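PDB 4EWC: putative nucleoprotein from Infectious salmon anemia virus, which encapsidates the negative-strand viral RNA, shielding it from nucleases and forming the ribonucleoprotein that serves as template for transcription and replication. Local coordinates for residues A179-R182 with I183-L186; A232-Q235 with S236-K239; S254-S257 with N258-M261. One frame throughout, in Å; residues are numbered along the deposited sequence.

Overall arrangement
The three contacts follow one another along the chain and fall on three helices of the largely helical nucleoprotein: contact 1 within helix 174-188, contact 2 at the C-terminal end of helix 226-236, contact 3 in the first turns of helix 253-269. Centres of contacts 2 and 3 lie about 11 Å apart, and each is about 15 Å from the centre of contact 1. Their side chains meet: Leu184 packs on Phe233, Met181 and Ala185 on Met261, and Phe233 on Ser257. Helix 142-162 touches all three. Each contact is thus a local piece of a shared helical cluster, and contact 2 carries into it part of a probable nuclear localization signal, Arg237 to Lys239.

Contact 1 (A179-R182 with I183-L186); sequences AIMR and ILAL. Unlike the reference sequence in segment 179-182: Met181 (reference Ile).
Four consecutive i to i+4 backbone bonds join Ala179-Arg182 to Ile183-Leu186, from Ile183 N to Ala179 O at 3.0 Å through Ala185 N to Met181 O at 2.8 Å, the latter with a nearly straight N-H...O angle of 172°. The apolar side-chain pair of this turn is Met181, a selenomethionine here, with Leu184. The two lie alongside each other and point the same way; Met181 CE stands 3.9 Å from Leu184 CD2, and Met181 SE is 4.1 Å from the same methyl. Bends at chi2 (-51°) and chi3 (-52°) curl the selenomethionine chain forward along the helix, so that its terminal methyl reaches Leu184. This is ordinary alpha-helix in the middle of helix 174-188, whose successive faces are taken up by different helices: Met181 meets Met261 and Met265 of helix 253-269, while Leu184 lies against Phe233 of helix 226-236 and Leu158 of helix 142-162. Ile183 rests its CG2 branch by the carbonyl oxygens of Ile180 and Ala179, over the preceding turn, and packs on Leu226, Leu229 and Phe162. Arg182 departs from these apolar surroundings: its chain runs extended from CG to NE, and its NH2 forms a salt bridge with Asp272.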
# COMPACT_ATOMS: atom_id res chain seq x y z
N ALA A 179 27.73 -11.24 -8.96
CA ALA A 179 28.95 -11.95 -8.63
C ALA A 179 30.18 -11.25 -9.20
O ALA A 179 31.22 -11.18 -8.55
CB ALA A 179 28.86 -13.39 -9.11
N ILE A 180 30.06 -10.74 -10.42
CA ILE A 180 31.15 -10.05 -11.10
C ILE A 180 31.57 -8.76 -10.36
O ILE A 180 32.76 -8.54 -10.12
CB ILE A 180 30.79 -9.82 -12.60
CG1 ILE A 180 30.91 -11.15 -13.36
CG2 ILE A 180 31.66 -8.76 -13.24
CD1 ILE A 180 30.22 -11.18 -14.72
N MSE A 181 30.61 -7.93 -9.98
CA MSE A 181 30.93 -6.73 -9.21
C MSE A 181 31.56 -7.05 -7.84
O MSE A 181 32.43 -6.32 -7.37
CB MSE A 181 29.70 -5.85 -9.00
CG MSE A 181 29.18 -5.13 -10.20
SE MSE A 181 30.56 -4.12 -11.19
CE MSE A 181 31.40 -3.05 -9.81
N ARG A 182 31.09 -8.11 -7.19
CA ARG A 182 31.56 -8.45 -5.86
C ARG A 182 33.01 -8.89 -5.95
O ARG A 182 33.84 -8.52 -5.12
CB ARG A 182 30.70 -9.55 -5.23
CG ARG A 182 29.40 -9.05 -4.65
CD ARG A 182 28.57 -10.21 -4.11
NE ARG A 182 27.17 -9.84 -3.89
CZ ARG A 182 26.70 -9.27 -2.77
NH1 ARG A 182 27.52 -9.01 -1.76
NH2 ARG A 182 25.41 -8.97 -2.66
N ILE A 183 33.30 -9.69 -6.97
CA ILE A 183 34.66 -10.15 -7.19
C ILE A 183 35.55 -8.99 -7.64
O ILE A 183 36.72 -8.89 -7.26
CB ILE A 183 34.71 -11.34 -8.17
CG1 ILE A 183 36.05 -12.04 -8.09
CG2 ILE A 183 34.42 -10.92 -9.59
CD1 ILE A 183 36.27 -12.70 -6.76
N LEU A 184 34.97 -8.09 -8.43
CA LEU A 184 35.70 -6.91 -8.87
C LEU A 184 36.10 -6.07 -7.67
O LEU A 184 37.26 -5.72 -7.53
CB LEU A 184 34.85 -6.09 -9.83
CG LEU A 184 35.42 -4.74 -10.28
CD1 LEU A 184 36.91 -4.79 -10.56
CD2 LEU A 184 34.68 -4.28 -11.51
N ALA A 185 35.12 -5.76 -6.83
CA ALA A 185 35.38 -5.02 -5.60
C ALA A 185 36.47 -5.72 -4.80
O ALA A 185 37.39 -5.08 -4.29
CB ALA A 185 34.11 -4.88 -4.78
N LEU A 186 36.38 -7.04 -4.70
CA LEU A 186 37.41 -7.84 -4.06
C LEU A 186 38.81 -7.65 -4.66
O LEU A 186 39.78 -7.44 -3.93
CB LEU A 186 37.01 -9.32 -4.07
CG LEU A 186 37.97 -10.24 -3.33
CD1 LEU A 186 38.15 -9.77 -1.90
CD2 LEU A 186 37.45 -11.66 -3.34

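Contact 2 (A232-Q235 with S236-K239); sequences AFRQ and SRPK
Arg237 and Phe233 form the close-packed side of this helix end. Arg237 CD sits over one face of the Phe233 ring, 4.0 Å from the centroid and only 18° off the ring normal, a CH-pi contact. The guanidinium beyond it is turned 63° from the ring plane, with NH1 3.6 Å from Phe233 CE2. Arg237 gets there by placing CG between its backbone N and carbonyl carbon (chi1 62°) and then running straight out to NE. Arg234 lies beside it, pointing the same way: its CD sits over one face of the Arg237 guanidinium, toward the rim, and the two guanidinium planes are nearly parallel. These like charges each have a carboxylate partner, Asp188 for Arg234 and Glu253 for Arg237, which probably offsets much of their repulsion.

The backbone ends its helix here, Arg237 being the first residue to leave helical angles, although its N still bonds to Phe233 O at 3.0 Å. One turn back, Ala232 O takes two bonds, from Ser236 N at 3.0 Å and from Ser236 OG at 2.7 Å, the donors arriving from opposite faces of the carbonyl plane. The other side is looser. Gln235 and Lys239 are exposed, and the bent Lys239 chain brings NZ back only to 3.6 Å from Arg234 O; NZ also makes a long, weak ion pair with Glu253.

Arg237, Pro238 and Lys239 belong to a probable nuclear localization signal. Here its Arg237 is buried rather than extended into solvent, touching Val154 of helix 142-162, while Phe233 packs between that helix and Leu184 of helix 174-188.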
# COMPACT_ATOMS: atom_id res chain seq x y z
N ALA A 232 43.58 -5.43 -15.11
CA ALA A 232 42.67 -5.17 -16.22
C ALA A 232 41.79 -3.97 -15.89
O ALA A 232 41.61 -3.06 -16.71
CB ALA A 232 41.81 -6.39 -16.49
N PHE A 233 41.27 -3.97 -14.67
CA PHE A 233 40.50 -2.85 -14.16
C PHE A 233 41.30 -1.53 -14.15
O PHE A 233 40.89 -0.54 -14.75
CB PHE A 233 39.93 -3.19 -12.77
CG PHE A 233 39.22 -2.05 -12.10
CD1 PHE A 233 38.17 -1.41 -12.74
CD2 PHE A 233 39.59 -1.63 -10.83
CE1 PHE A 233 37.50 -0.37 -12.13
CE2 PHE A 233 38.92 -0.58 -10.19
CZ PHE A 233 37.88 0.05 -10.84
N ARG A 234 42.46 -1.52 -13.49
CA ARG A 234 43.29 -0.31 -13.35
C ARG A 234 43.71 0.33 -14.70
O ARG A 234 43.96 1.53 -14.77
CB ARG A 234 44.53 -0.61 -12.53
CG ARG A 234 44.26 -1.11 -11.12
CD ARG A 234 43.61 -0.04 -10.28
NE ARG A 234 43.17 -0.55 -8.97
CZ ARG A 234 43.90 -0.50 -7.86
NH1 ARG A 234 45.12 0.03 -7.89
NH2 ARG A 234 43.42 -0.98 -6.73
N GLN A 235 43.78 -0.48 -15.75
CA GLN A 235 44.19 -0.01 -17.05
C GLN A 235 43.02 0.40 -17.91
O GLN A 235 43.13 1.29 -18.74
CB GLN A 235 44.96 -1.10 -17.78
CG GLN A 235 46.28 -1.36 -17.14
CD GLN A 235 47.26 -2.00 -18.09
OE1 GLN A 235 46.89 -2.43 -19.18
NE2 GLN A 235 48.52 -2.05 -17.68
N SER A 236 41.91 -0.30 -17.71
CA SER A 236 40.73 -0.05 -18.52
C SER A 236 39.97 1.18 -18.07
O SER A 236 39.29 1.79 -18.88
CB SER A 236 39.80 -1.25 -18.49
OG SER A 236 40.44 -2.38 -19.05
N ARG A 237 40.07 1.52 -16.79
CA ARG A 237 39.21 2.56 -16.26
C ARG A 237 39.63 3.96 -16.75
O ARG A 237 40.76 4.14 -17.19
CB ARG A 237 39.15 2.47 -14.74
CG ARG A 237 40.47 2.67 -14.06
CD ARG A 237 40.35 2.45 -12.57
NE ARG A 237 41.63 2.75 -11.94
CZ ARG A 237 41.85 2.75 -10.63
NH1 ARG A 237 40.87 2.45 -9.78
NH2 ARG A 237 43.05 3.03 -10.19
N PRO A 238 38.71 4.95 -16.67
CA PRO A 238 39.07 6.26 -17.25
C PRO A 238 40.28 6.87 -16.55
O PRO A 238 40.55 6.55 -15.38
CB PRO A 238 37.82 7.12 -16.99
CG PRO A 238 36.72 6.15 -16.71
CD PRO A 238 37.38 4.98 -16.04
N LYS A 239 41.02 7.70 -17.29
CA LYS A 239 42.19 8.39 -16.74
C LYS A 239 41.73 9.68 -16.09
O LYS A 239 40.61 10.13 -16.31
CB LYS A 239 43.20 8.69 -17.84
CG LYS A 239 43.78 7.48 -18.57
CD LYS A 239 44.71 6.67 -17.68
CE LYS A 239 44.17 5.25 -17.49
NZ LYS A 239 45.11 4.32 -16.80

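Contact 3 (S254-S257 with N258-M261); sequences SSIS and NQCM
Asn258 N bonds to Ser254 O at 2.9 Å, the first of four i to i+4 bonds that make Ser254-Met261 a regular alpha-helical stretch near the start of helix 253-269. The others run from Gln259 N to Ser255 O, from Cys260 N to Ile256 O and from Met261 N to Ser257 O. The Cys260 bond is almost straight, with an N-H...O angle of 171°. Just upstream, Thr252 OG1 accepts from Ser255 N, a side-chain bond to the opening turn.

Van der Waals contacts come next. Gln259 crosses Ile256 at a slant: with CG anti to its carbonyl carbon (chi1 -69°), its extended chain runs back along the helix and lays OE1 3.9 Å from Ile256 CG1. Ile256 CG2 also meets Cys260 SG, more loosely, at 4.4 Å. Cys260 itself turns to helix 142-162, where it touches Leu147 and Phe150. Met261, a selenomethionine bent at chi2 and chi3, instead packs against Met181 and Ala185 of helix 174-188 and against Tyr304.

Polar side chains make up the remaining group. Asn258 CG comes 3.2 Å from Ser254 O, with no hydrogen bond from ND2 to that oxygen, and Asn258 ND2 stands 3.7 Å from Ser254 OG. Ser257 is buried, and its hydroxyl has a weak hydrogen bond from Arg237 NH1 besides a neighbour-to-neighbour bridge through water. In that bridge Ser257 OG donates to the water at 2.5 Å, and the water in turn donates to Asn258 OD1 at 2.8 Å.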
# COMPACT_ATOMS: atom_id res chain seq x y z
N SER A 254 42.37 7.30 -9.24
CA SER A 254 41.97 6.40 -8.16
C SER A 254 40.77 6.98 -7.42
O SER A 254 39.79 6.27 -7.14
CB SER A 254 43.14 6.21 -7.21
OG SER A 254 42.75 5.50 -6.05
N SER A 255 40.86 8.26 -7.10
CA SER A 255 39.85 8.98 -6.33
C SER A 255 38.47 8.90 -6.95
O SER A 255 37.48 8.60 -6.27
CB SER A 255 40.29 10.45 -6.16
OG SER A 255 39.18 11.35 -6.06
N ILE A 256 38.40 9.16 -8.24
CA ILE A 256 37.12 9.17 -8.93
C ILE A 256 36.61 7.74 -9.14
O ILE A 256 35.42 7.47 -8.94
CB ILE A 256 37.23 9.97 -10.25
CG1 ILE A 256 37.69 11.39 -9.91
CG2 ILE A 256 35.91 10.00 -10.98
CD1 ILE A 256 37.79 12.31 -11.09
N SER A 257 37.52 6.84 -9.51
CA SER A 257 37.21 5.43 -9.60
C SER A 257 36.49 5.01 -8.30
O SER A 257 35.39 4.47 -8.34
CB SER A 257 38.49 4.61 -9.81
OG SER A 257 38.18 3.26 -10.19
N ASN A 258 37.10 5.32 -7.17
CA ASN A 258 36.49 5.01 -5.89
C ASN A 258 35.10 5.64 -5.67
O ASN A 258 34.20 5.01 -5.12
CB ASN A 258 37.45 5.31 -4.74
CG ASN A 258 38.69 4.42 -4.79
OD1 ASN A 258 38.70 3.41 -5.48
ND2 ASN A 258 39.74 4.81 -4.07
N GLN A 259 34.89 6.87 -6.14
CA GLN A 259 33.56 7.46 -6.05
C GLN A 259 32.53 6.64 -6.84
O GLN A 259 31.45 6.34 -6.34
CB GLN A 259 33.57 8.91 -6.54
CG GLN A 259 34.32 9.85 -5.65
CD GLN A 259 34.36 11.26 -6.21
OE1 GLN A 259 34.74 11.47 -7.36
NE2 GLN A 259 33.97 12.24 -5.41
N CYS A 260 32.88 6.28 -8.07
CA CYS A 260 32.05 5.43 -8.92
C CYS A 260 31.79 4.05 -8.32
O CYS A 260 30.66 3.53 -8.35
CB CYS A 260 32.72 5.27 -10.30
SG CYS A 260 32.86 6.82 -11.27
N MSE A 261 32.83 3.45 -7.76
CA MSE A 261 32.67 2.15 -7.12
C MSE A 261 31.76 2.25 -5.88
O MSE A 261 30.96 1.38 -5.63
CB MSE A 261 34.04 1.53 -6.82
CG MSE A 261 34.76 1.05 -8.07
SE MSE A 261 33.81 -0.54 -8.81
CE MSE A 261 34.15 -1.75 -7.36
O HOH W 1 38.49 2.11 -7.95